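Local coordinates for protein Baccell_00875 (Bacteroides cellulosilyticus DSM 14838, PDB 5NO8) that probably acts as a polysaccharide lyase that removes the L-rhamnose caps, linked to glucuronic acid, from complex arabinogalactan proteins, at residues Y366-N371 and D674-D679; N383-D388 and G597-K602. All blocks are in the same frame, centred on the assembly; numbering follows the deposited sequence.

Contact 1 (Y366-N371 and D674-D679); sequences YMVYDN and DPYAND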
loop_
_atom_site.group_PDB
_atom_site.type_symbol
_atom_site.label_atom_id
_atom_site.label_comp_id
_atom_site.label_asym_id
_atom_site.label_seq_id
_atom_site.Cartn_x
_atom_site.Cartn_y
_atom_site.Cartn_z
ATOM N N TYR A 366 21.557 -8.993 12.367
ATOM C CA TYR A 366 20.656 -7.826 12.529
ATOM C C TYR A 366 19.249 -8.376 12.748
ATOM O O TYR A 366 18.770 -9.196 11.945
ATOM C CB TYR A 366 20.684 -6.942 11.298
ATOM C CG TYR A 366 22.060 -6.370 10.970
ATOM C CD1 TYR A 366 22.745 -5.563 11.894
ATOM C CD2 TYR A 366 22.674 -6.644 9.764
ATOM C CE1 TYR A 366 24.006 -5.060 11.608
ATOM C CE2 TYR A 366 23.930 -6.134 9.469
ATOM C CZ TYR A 366 24.597 -5.354 10.391
ATOM O OH TYR A 366 25.855 -4.882 10.043
ATOM N N MET A 367 18.608 -7.929 13.817
ATOM C CA MET A 367 17.419 -8.593 14.341
ATOM C C MET A 367 16.227 -7.664 14.512
ATOM O O MET A 367 16.365 -6.457 14.560
ATOM C CB MET A 367 17.786 -9.265 15.644
ATOM C CG MET A 367 18.715 -10.430 15.343
ATOM S SD MET A 367 19.183 -11.306 16.808
ATOM C CE MET A 367 17.588 -11.962 17.302
ATOM N N VAL A 368 15.055 -8.280 14.596
ATOM C CA VAL A 368 13.822 -7.591 14.932
ATOM C C VAL A 368 13.988 -6.893 16.249
ATOM O O VAL A 368 14.613 -7.423 17.174
ATOM C CB VAL A 368 12.636 -8.594 14.987
ATOM C CG1 VAL A 368 11.343 -7.906 15.434
ATOM C CG2 VAL A 368 12.446 -9.233 13.632
ATOM N N TYR A 369 13.416 -5.692 16.359
ATOM C CA TYR A 369 13.560 -4.885 17.552
ATOM C C TYR A 369 12.209 -4.394 18.011
ATOM O O TYR A 369 11.394 -3.969 17.183
ATOM C CB TYR A 369 14.453 -3.674 17.244
ATOM C CG TYR A 369 14.908 -2.872 18.441
ATOM C CD1 TYR A 369 16.055 -3.233 19.148
ATOM C CD2 TYR A 369 14.233 -1.724 18.845
ATOM C CE1 TYR A 369 16.489 -2.488 20.228
ATOM C CE2 TYR A 369 14.655 -0.973 19.930
ATOM C CZ TYR A 369 15.790 -1.366 20.617
ATOM O OH TYR A 369 16.237 -0.631 21.671
ATOM N N ASP A 370 11.997 -4.429 19.323
ATOM C CA ASP A 370 10.755 -3.984 19.927
ATOM C C ASP A 370 10.932 -2.572 20.417
ATOM O O ASP A 370 11.643 -2.339 21.412
ATOM C CB ASP A 370 10.358 -4.919 21.078
ATOM C CG ASP A 370 8.985 -4.581 21.675
ATOM O OD1 ASP A 370 8.490 -3.447 21.547
ATOM O OD2 ASP A 370 8.377 -5.480 22.271
ATOM N N ASN A 371 10.297 -1.625 19.727
ATOM C CA ASN A 371 10.448 -0.202 20.079
ATOM C C ASN A 371 9.757 0.197 21.372
ATOM O O ASN A 371 10.162 1.176 21.978
ATOM C CB ASN A 371 9.989 0.707 18.945
ATOM C CG ASN A 371 10.868 0.566 17.714
ATOM O OD1 ASN A 371 10.381 0.487 16.601
ATOM N ND2 ASN A 371 12.160 0.529 17.924
ATOM N N ASP A 674 3.193 0.111 13.595
ATOM C CA ASP A 674 3.466 -1.070 14.397
ATOM C C ASP A 674 4.788 -0.910 15.159
ATOM O O ASP A 674 5.762 -0.405 14.593
ATOM C CB ASP A 674 3.509 -2.320 13.547
ATOM C CG ASP A 674 3.510 -3.568 14.398
ATOM O OD1 ASP A 674 4.611 -3.933 14.873
ATOM O OD2 ASP A 674 2.391 -4.106 14.634
ATOM N N PRO A 675 4.811 -1.279 16.449
ATOM C CA PRO A 675 5.993 -1.023 17.257
ATOM C C PRO A 675 7.212 -1.920 17.021
ATOM O O PRO A 675 8.198 -1.722 17.708
ATOM C CB PRO A 675 5.486 -1.182 18.682
ATOM C CG PRO A 675 4.273 -2.004 18.591
ATOM C CD PRO A 675 3.660 -1.690 17.273
ATOM N N TYR A 676 7.145 -2.894 16.111
ATOM C CA TYR A 676 8.339 -3.648 15.732
ATOM C C TYR A 676 9.043 -2.972 14.576
ATOM O O TYR A 676 8.401 -2.608 13.595
ATOM C CB TYR A 676 8.041 -5.098 15.283
ATOM C CG TYR A 676 7.811 -6.129 16.382
ATOM C CD1 TYR A 676 8.030 -5.846 17.735
ATOM C CD2 TYR A 676 7.395 -7.422 16.048
ATOM C CE1 TYR A 676 7.834 -6.817 18.724
ATOM C CE2 TYR A 676 7.187 -8.390 17.035
ATOM C CZ TYR A 676 7.395 -8.074 18.361
ATOM O OH TYR A 676 7.184 -9.006 19.355
ATOM N N ALA A 677 10.365 -2.866 14.675
ATOM C CA ALA A 677 11.209 -2.751 13.481
ATOM C C ALA A 677 11.553 -4.184 13.082
ATOM O O ALA A 677 12.163 -4.938 13.860
ATOM C CB ALA A 677 12.463 -1.967 13.768
ATOM N N ASN A 678 11.113 -4.568 11.901
ATOM C CA ASN A 678 11.305 -5.900 11.414
ATOM C C ASN A 678 12.047 -5.831 10.091
ATOM O O ASN A 678 13.285 -5.857 10.084
ATOM C CB ASN A 678 9.927 -6.623 11.393
ATOM C CG ASN A 678 10.047 -8.079 11.042
ATOM O OD1 ASN A 678 10.953 -8.443 10.313
ATOM N ND2 ASN A 678 9.125 -8.935 11.558
ATOM N N ASP A 679 11.335 -5.694 8.979
ATOM C CA ASP A 679 11.890 -5.845 7.646
ATOM C C ASP A 679 11.889 -4.575 6.758
ATOM O O ASP A 679 12.311 -4.611 5.609
ATOM C CB ASP A 679 11.186 -7.039 6.914
ATOM C CG ASP A 679 9.650 -7.045 7.030
ATOM O OD1 ASP A 679 9.036 -6.421 7.948
ATOM O OD2 ASP A 679 9.033 -7.707 6.144
#
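Antiparallel beta pairing of Tyr369 and Asp370 with Ala677 and Tyr676 joins the two inner strands, 369-370 and 672-677, of a small four-stranded sheet. Tyr369 and Ala677 form the hydrogen-bonded pair: Tyr369 N to Ala677 O and Ala677 N to Tyr369 O both measure 2.9 Å. Two residues further on, Asn371 N continues the ladder to Pro675 O at 2.9 Å. Asp370 and Tyr676 are the non-hydrogen-bonded pair, and their side chains share one face of the sheet. There the Tyr676 ring is met from two directions. Val368 CG1 lies over its face, 4.3 Å from the ring centroid and 22° off the normal, a CH-pi contact. The Asp370 carboxylate stands at the ring edge, its plane turned 75° from the ring, with OD2 3.8 Å from Tyr676 CE1; that same oxygen is in a salt bridge with Lys602. With CG1 of Val368 anti to the backbone N (chi1 176°), CG2 is left to touch the Asn678 amide, whose OD1 is hydrogen-bonded to Arg395 NH1. Within 674-679, Asp674 and Tyr676 form an Asx turn: Tyr676 N donates to Asp674 OD1 at 3.0 Å, on the anti side and somewhat out of the carboxylate plane.

Contact 2 (N383-D388 and G597-K602); sequences NCNPVD and GHWFGK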
loop_
_atom_site.group_PDB
_atom_site.type_symbol
_atom_site.label_atom_id
_atom_site.label_comp_id
_atom_site.label_asym_id
_atom_site.label_seq_id
_atom_site.Cartn_x
_atom_site.Cartn_y
_atom_site.Cartn_z
ATOM N N ASN A 383 3.778 -16.161 19.294
ATOM C CA ASN A 383 3.228 -15.194 18.329
ATOM C C ASN A 383 2.570 -15.929 17.150
ATOM O O ASN A 383 2.628 -17.160 17.069
ATOM C CB ASN A 383 4.314 -14.181 17.880
ATOM C CG ASN A 383 5.517 -14.835 17.199
ATOM O OD1 ASN A 383 5.415 -15.332 16.069
ATOM N ND2 ASN A 383 6.680 -14.789 17.864
ATOM N N CYS A 384 1.951 -15.180 16.240
ATOM C CA CYS A 384 1.156 -15.784 15.155
ATOM C C CYS A 384 1.980 -16.494 14.056
ATOM O O CYS A 384 1.415 -17.317 13.331
ATOM C CB CYS A 384 0.251 -14.733 14.502
ATOM S SG CYS A 384 1.166 -13.545 13.483
ATOM N N ASN A 385 3.278 -16.166 13.907
ATOM C CA ASN A 385 4.159 -16.837 12.914
ATOM C C ASN A 385 5.663 -16.585 13.198
ATOM O O ASN A 385 6.267 -15.661 12.620
ATOM C CB ASN A 385 3.786 -16.413 11.470
ATOM C CG ASN A 385 4.141 -17.471 10.428
ATOM O OD1 ASN A 385 3.864 -18.660 10.610
ATOM N ND2 ASN A 385 4.743 -17.039 9.324
ATOM N N PRO A 386 6.274 -17.407 14.091
ATOM C CA PRO A 386 7.681 -17.243 14.494
ATOM C C PRO A 386 8.673 -17.005 13.350
ATOM O O PRO A 386 9.574 -16.174 13.494
ATOM C CB PRO A 386 7.997 -18.565 15.194
ATOM C CG PRO A 386 6.697 -18.968 15.799
ATOM C CD PRO A 386 5.634 -18.518 14.832
ATOM N N VAL A 387 8.508 -17.716 12.234
ATOM C CA VAL A 387 9.483 -17.660 11.135
ATOM C C VAL A 387 9.613 -16.229 10.553
ATOM O O VAL A 387 10.683 -15.836 10.084
ATOM C CB VAL A 387 9.173 -18.719 10.042
ATOM C CG1 VAL A 387 7.911 -18.371 9.252
ATOM C CG2 VAL A 387 10.359 -18.909 9.105
ATOM N N ASP A 388 8.541 -15.446 10.626
ATOM C CA ASP A 388 8.569 -14.074 10.120
ATOM C C ASP A 388 9.147 -13.049 11.110
ATOM O O ASP A 388 9.199 -11.854 10.791
ATOM C CB ASP A 388 7.189 -13.652 9.608
ATOM C CG ASP A 388 6.794 -14.363 8.307
ATOM O OD1 ASP A 388 7.639 -14.483 7.390
ATOM O OD2 ASP A 388 5.629 -14.818 8.210
ATOM N N GLY A 597 1.113 -6.399 8.466
ATOM C CA GLY A 597 0.944 -6.149 9.888
ATOM C C GLY A 597 0.677 -7.404 10.694
ATOM O O GLY A 597 1.067 -7.493 11.861
ATOM N N HIS A 598 0.001 -8.369 10.074
ATOM C CA HIS A 598 -0.289 -9.626 10.740
ATOM C C HIS A 598 0.976 -10.489 10.871
ATOM O O HIS A 598 1.323 -10.938 11.963
ATOM C CB HIS A 598 -1.359 -10.443 10.004
ATOM C CG HIS A 598 -1.687 -11.720 10.714
ATOM N ND1 HIS A 598 -2.448 -11.755 11.865
ATOM C CD2 HIS A 598 -1.273 -12.995 10.496
ATOM C CE1 HIS A 598 -2.519 -13.004 12.304
ATOM N NE2 HIS A 598 -1.816 -13.776 11.489
ATOM N N TRP A 599 1.629 -10.719 9.746
ATOM C CA TRP A 599 2.739 -11.689 9.668
ATOM C C TRP A 599 4.030 -11.159 10.287
ATOM O O TRP A 599 4.833 -11.942 10.777
ATOM C CB TRP A 599 3.001 -12.097 8.220
ATOM C CG TRP A 599 1.797 -12.643 7.540
ATOM C CD1 TRP A 599 1.057 -12.036 6.557
ATOM C CD2 TRP A 599 1.175 -13.905 7.795
ATOM N NE1 TRP A 599 0.004 -12.839 6.198
ATOM C CE2 TRP A 599 0.054 -13.998 6.929
ATOM C CE3 TRP A 599 1.458 -14.972 8.669
ATOM C CZ2 TRP A 599 -0.801 -15.121 6.916
ATOM C CZ3 TRP A 599 0.607 -16.096 8.660
ATOM C CH2 TRP A 599 -0.514 -16.154 7.788
ATOM N N PHE A 600 4.230 -9.841 10.249
ATOM C CA PHE A 600 5.498 -9.219 10.679
ATOM C C PHE A 600 5.431 -8.328 11.913
ATOM O O PHE A 600 6.445 -8.120 12.575
ATOM C CB PHE A 600 6.091 -8.462 9.494
ATOM C CG PHE A 600 6.480 -9.361 8.362
ATOM C CD1 PHE A 600 5.565 -9.719 7.387
ATOM C CD2 PHE A 600 7.760 -9.904 8.298
ATOM C CE1 PHE A 600 5.921 -10.571 6.357
ATOM C CE2 PHE A 600 8.116 -10.752 7.271
ATOM C CZ PHE A 600 7.191 -11.103 6.308
ATOM N N GLY A 601 4.249 -7.826 12.261
ATOM C CA GLY A 601 4.128 -6.819 13.308
ATOM C C GLY A 601 3.889 -7.388 14.680
ATOM O O GLY A 601 3.425 -8.537 14.822
ATOM N N LYS A 602 4.173 -6.580 15.691
ATOM C CA LYS A 602 3.820 -6.897 17.062
ATOM C C LYS A 602 2.305 -7.012 17.284
ATOM O O LYS A 602 1.854 -7.872 18.045
ATOM C CB LYS A 602 4.334 -5.827 18.027
ATOM C CG LYS A 602 4.237 -6.282 19.481
ATOM C CD LYS A 602 4.934 -5.310 20.407
ATOM C CE LYS A 602 5.066 -5.851 21.817
ATOM N NZ LYS A 602 5.447 -4.745 22.741
#
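Asp388 reaches from the 383-388 loop into the corner between Trp599 and Phe600, and its side-chain atoms divide between the two. CB sits 3.1 Å from Trp599 O and also covers one face of the Phe600 ring, 4.1 Å from the centroid and 22° off the normal, which meets the geometry of a CH-pi contact. CG, anti to the carbonyl carbon (chi1 -71°), comes 3.8 Å from Phe600 CZ, a setting that carries the carboxylate across the same ring, the two planes inclined by 37°. At the tip the oxygens diverge. OD1 comes 3.6 Å from Phe600 CZ and is in a salt bridge with Arg445. OD2 lies beside Trp599 CB and accepts a 2.6 Å hydrogen bond from Asn385 ND2; the donor approaches from well above the carboxylate plane, although OD2 lies in the plane of the Asn385 amide. The segments belong to a helical domain whose dozen longer helices are consistent with an (alpha/alpha)6 toroid: 383-388 belongs to the loop before helix 396-409, and Trp599 lies on a short helix between two of the longer ones. Substituting alanine for Asp388 would probably leave Arg445 without its charged mate and the Asn385 amide free to turn. Asn385 itself brings CB to the edge of the Trp599 indole, 3.9 Å from CE3. One residue earlier, Cys384 SG stands over a face of the His598 imidazole, 3.9 Å from its centroid, a sulfur-aromatic contact, and is 3.0 Å from His598 O. The imidazole is also fixed through ND1, which is hydrogen-bonded to Glu604 O, while its CD2 lies over the centre of the Trp599 indole.

From the N terminus, the chain runs through its beta-rich part and helix 338-352 to 366-371 and then 383-388. Most of the helical domain follows before 597-602 closes contact 2, a loop of 208 residues, joining the loop before helix 396-409 to the short helix between 562-576 and 615-629. Then 674-679 closes contact 1 around 302 residues, joining the segment after helix 338-352 to the chain just before helix 682-692. Contact 2 is therefore nested inside contact 1. Their centres are 11 Å apart, and probable hydrogen bonds bridge them: Asp674 OD1 to Lys602 N at 2.8 Å, and Asn678 ND2 to Phe600 O at 3.0 Å. These join strand 672-677 and the residue after it to 597-602.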